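Local coordinates for rhodanese-like domain-containing protein (Rhodopseudomonas palustris, PDB 2HHG), which is of unknown function but, as a rhodanese-like protein, may act as a thiosulfate-cyanide sulfurtransferase, at residues V90-G95 and G119-W124. Residues are numbered along the deposited sequence; the frame is centred on the assembly and turned at random.
With PO4 (phosphate ion), chain B.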
ATOM      1  N   VAL A  90       2.177  -3.030  -5.424  1.00  7.83           N
ATOM      2  CA  VAL A  90       1.407  -1.803  -5.414  1.00  7.72           C
ATOM      3  C   VAL A  90       0.556  -1.788  -4.149  1.00  7.45           C
ATOM      4  O   VAL A  90      -0.383  -2.575  -4.020  1.00  8.01           O
ATOM      5  CB  VAL A  90       0.517  -1.710  -6.671  1.00  7.91           C
ATOM      6  CG1 VAL A  90      -0.356  -0.458  -6.628  1.00  9.32           C
ATOM      7  CG2 VAL A  90       1.362  -1.756  -7.931  1.00  9.14           C
ATOM      8  N   PHE A  91       0.879  -0.889  -3.221  1.00  7.38           N
ATOM      9  CA  PHE A  91       0.193  -0.824  -1.932  1.00  7.11           C
ATOM     10  C   PHE A  91      -0.947   0.163  -1.995  1.00  7.18           C
ATOM     11  O   PHE A  91      -0.841   1.191  -2.657  1.00  7.79           O
ATOM     12  CB  PHE A  91       1.179  -0.409  -0.833  1.00  7.69           C
ATOM     13  CG  PHE A  91       2.293  -1.393  -0.626  1.00  7.23           C
ATOM     14  CD1 PHE A  91       2.147  -2.447   0.268  1.00  7.80           C
ATOM     15  CD2 PHE A  91       3.486  -1.284  -1.344  1.00  8.25           C
ATOM     16  CE1 PHE A  91       3.168  -3.373   0.447  1.00  8.21           C
ATOM     17  CE2 PHE A  91       4.508  -2.205  -1.169  1.00  8.06           C
ATOM     18  CZ  PHE A  91       4.349  -3.250  -0.268  1.00  8.50           C
ATOM     19  N   TYR A  92      -2.043  -0.140  -1.311  1.00  7.04           N
ATOM     20  CA  TYR A  92      -3.119   0.843  -1.201  1.00  7.33           C
ATOM     21  C   TYR A  92      -3.789   0.835   0.158  1.00  7.62           C
ATOM     22  O   TYR A  92      -3.843  -0.183   0.842  1.00  7.74           O
ATOM     23  CB  TYR A  92      -4.151   0.710  -2.329  1.00  7.60           C
ATOM     24  CG  TYR A  92      -5.152  -0.409  -2.176  1.00  8.02           C
ATOM     25  CD1 TYR A  92      -6.427  -0.163  -1.673  1.00  7.87           C
ATOM     26  CD2 TYR A  92      -4.842  -1.703  -2.579  1.00  8.38           C
ATOM     27  CE1 TYR A  92      -7.362  -1.192  -1.545  1.00  8.08           C
ATOM     28  CE2 TYR A  92      -5.774  -2.735  -2.463  1.00  8.05           C
ATOM     29  CZ  TYR A  92      -7.029  -2.465  -1.957  1.00  8.03           C
ATOM     30  OH  TYR A  92      -7.956  -3.482  -1.854  1.00  8.61           O
ATOM     31  N   CYS A  93      -4.290   2.004   0.532  1.00  7.65           N
ATOM     32  CA  CYS A  93      -5.023   2.176   1.774  1.00  8.53           C
ATOM     33  C   CYS A  93      -6.303   2.942   1.435  1.00  8.60           C
ATOM     34  O   CYS A  93      -6.726   2.939   0.278  1.00  9.53           O
ATOM     35  CB  CYS A  93      -4.166   2.909   2.816  1.00  8.70           C
ATOM     36  SG  CYS A  93      -3.584   4.559   2.304  1.00  9.76           S
ATOM     37  N   ALA A  94      -6.929   3.590   2.416  1.00  8.96           N
ATOM     38  CA  ALA A  94      -8.176   4.316   2.151  1.00  9.93           C
ATOM     39  C   ALA A  94      -7.994   5.628   1.386  1.00 10.56           C
ATOM     40  O   ALA A  94      -8.818   5.964   0.527  1.00 10.80           O
ATOM     41  CB  ALA A  94      -8.949   4.557   3.450  1.00 10.76           C
ATOM     42  N   GLY A  95      -6.930   6.366   1.682  1.00 10.86           N
ATOM     43  CA  GLY A  95      -6.749   7.705   1.122  1.00 11.35           C
ATOM     44  C   GLY A  95      -5.388   8.010   0.531  1.00 11.20           C
ATOM     45  O   GLY A  95      -5.156   9.123   0.056  1.00 12.01           O
ATOM     46  N   GLY A 119      -4.446   8.656  -3.893  1.00 11.42           N
ATOM     47  CA  GLY A 119      -5.785   8.844  -3.354  1.00 11.21           C
ATOM     48  C   GLY A 119      -6.437   7.604  -2.770  1.00 10.73           C
ATOM     49  O   GLY A 119      -7.565   7.665  -2.300  1.00 11.00           O
ATOM     50  N   GLY A 120      -5.741   6.470  -2.807  1.00 10.52           N
ATOM     51  CA  GLY A 120      -6.227   5.252  -2.168  1.00  9.92           C
ATOM     52  C   GLY A 120      -7.508   4.679  -2.746  1.00  9.84           C
ATOM     53  O   GLY A 120      -7.911   5.001  -3.875  1.00 10.26           O
ATOM     54  N   PHE A 121      -8.150   3.831  -1.955  1.00  9.66           N
ATOM     55  CA  PHE A 121      -9.383   3.190  -2.358  1.00 10.46           C
ATOM     56  C   PHE A 121     -10.518   4.198  -2.530  1.00 10.43           C
ATOM     57  O   PHE A 121     -11.412   3.986  -3.345  1.00 10.47           O
ATOM     58  CB  PHE A 121      -9.775   2.105  -1.356  1.00 10.66           C
ATOM     59  CG  PHE A 121     -10.850   1.192  -1.857  1.00 11.52           C
ATOM     60  CD1 PHE A 121     -10.615   0.347  -2.939  1.00 13.27           C
ATOM     61  CD2 PHE A 121     -12.100   1.176  -1.257  1.00 13.21           C
ATOM     62  CE1 PHE A 121     -11.619  -0.504  -3.413  1.00 13.98           C
ATOM     63  CE2 PHE A 121     -13.103   0.329  -1.725  1.00 14.90           C
ATOM     64  CZ  PHE A 121     -12.857  -0.512  -2.797  1.00 14.35           C
ATOM     65  N   GLY A 122     -10.480   5.295  -1.773  1.00 10.38           N
ATOM     66  CA  GLY A 122     -11.467   6.367  -1.926  1.00 11.30           C
ATOM     67  C   GLY A 122     -11.488   6.922  -3.343  1.00 11.33           C
ATOM     68  O   GLY A 122     -12.556   7.043  -3.961  1.00 11.61           O
ATOM     69  N   ALA A 123     -10.310   7.242  -3.871  1.00 11.55           N
ATOM     70  CA  ALA A 123     -10.187   7.729  -5.249  1.00 11.88           C
ATOM     71  C   ALA A 123     -10.533   6.652  -6.281  1.00 11.69           C
ATOM     72  O   ALA A 123     -11.143   6.944  -7.316  1.00 12.69           O
ATOM     73  CB  ALA A 123      -8.794   8.265  -5.494  1.00 11.73           C
ATOM     74  N   TRP A 124     -10.132   5.414  -5.993  1.00 11.26           N
ATOM     75  CA  TRP A 124     -10.463   4.254  -6.824  1.00 11.05           C
ATOM     76  C   TRP A 124     -11.979   4.115  -6.971  1.00 11.62           C
ATOM     77  O   TRP A 124     -12.496   3.991  -8.086  1.00 11.93           O
ATOM     78  CB  TRP A 124      -9.868   3.000  -6.184  1.00  9.91           C
ATOM     79  CG  TRP A 124     -10.060   1.715  -6.933  1.00  9.08           C
ATOM     80  CD1 TRP A 124     -11.171   0.926  -6.935  1.00  9.41           C
ATOM     81  CD2 TRP A 124      -9.076   1.031  -7.714  1.00  7.92           C
ATOM     82  NE1 TRP A 124     -10.956  -0.191  -7.703  1.00  9.16           N
ATOM     83  CE2 TRP A 124      -9.678  -0.151  -8.193  1.00  8.28           C
ATOM     84  CE3 TRP A 124      -7.750   1.311  -8.071  1.00  8.76           C
ATOM     85  CZ2 TRP A 124      -8.995  -1.059  -8.996  1.00  8.71           C
ATOM     86  CZ3 TRP A 124      -7.073   0.408  -8.865  1.00  8.85           C
ATOM     87  CH2 TRP A 124      -7.697  -0.761  -9.323  1.00  8.61           C
TER
HETATM   88  P   PO4 B4285      -5.119   7.180   4.795  1.00 11.18           P
HETATM   89  O1  PO4 B4285      -4.769   7.945   3.563  1.00 11.95           O
HETATM   90  O2  PO4 B4285      -3.920   6.469   5.335  1.00 10.88           O
HETATM   91  O3  PO4 B4285      -5.616   8.187   5.822  1.00 15.77           O
HETATM   92  O4  PO4 B4285      -6.221   6.197   4.515  1.00 12.73           O
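The carbonyl oxygen of C93 accepts a hydrogen bond from the backbone N-H of F121, with F121 N 2.8 Å from C93 O and an N-H...O angle of 162°; the donor lies in the carbonyl plane. One residue further along both segments the pattern repeats: G122 N donates a second hydrogen bond to A94 O at 2.9 Å, its donor tilted 21° from that carbonyl's plane. The first turn of helix 120-126 therefore gives two successive N-H groups to two successive carbonyls of the loop. Backbone comes this close because G120 has no side chain: its CA sits 3.4 Å from C93 O, a CB there would point into the backbone of 93-95, and its positive phi also favours glycine. Beside it, G95 and G119 exchange reciprocal CA-H...O contacts: G95 CA lies 3.5 Å from G119 O and G119 CA the same distance from G95 O.

The loop leaves the C-terminal end of strand 88-92, inside a parallel sheet, and leads to helix 97-109, where a rhodanese domain carries its active-site loop. The position of C93 at the start of that loop is consistent with the family's sulfur-carrying cysteine. A phosphate, probably from the crystallisation liquor, sits in the loop: G95 N makes a weak hydrogen bond to its O4, L97 N and R98 N are also hydrogen-bonded to it, and C93 SG lies 3.6 Å from its O2.

Next to the C93 carbonyl, the Y92 and F121 side chains run alongside each other in the same direction. Y92 CE1 approaches F121 CD1 obliquely at 3.9 Å, and F121 also meets R46 in a cation-pi contact. The Y92 hydroxyl is hydrogen-bonded to I57 N and S60 OG.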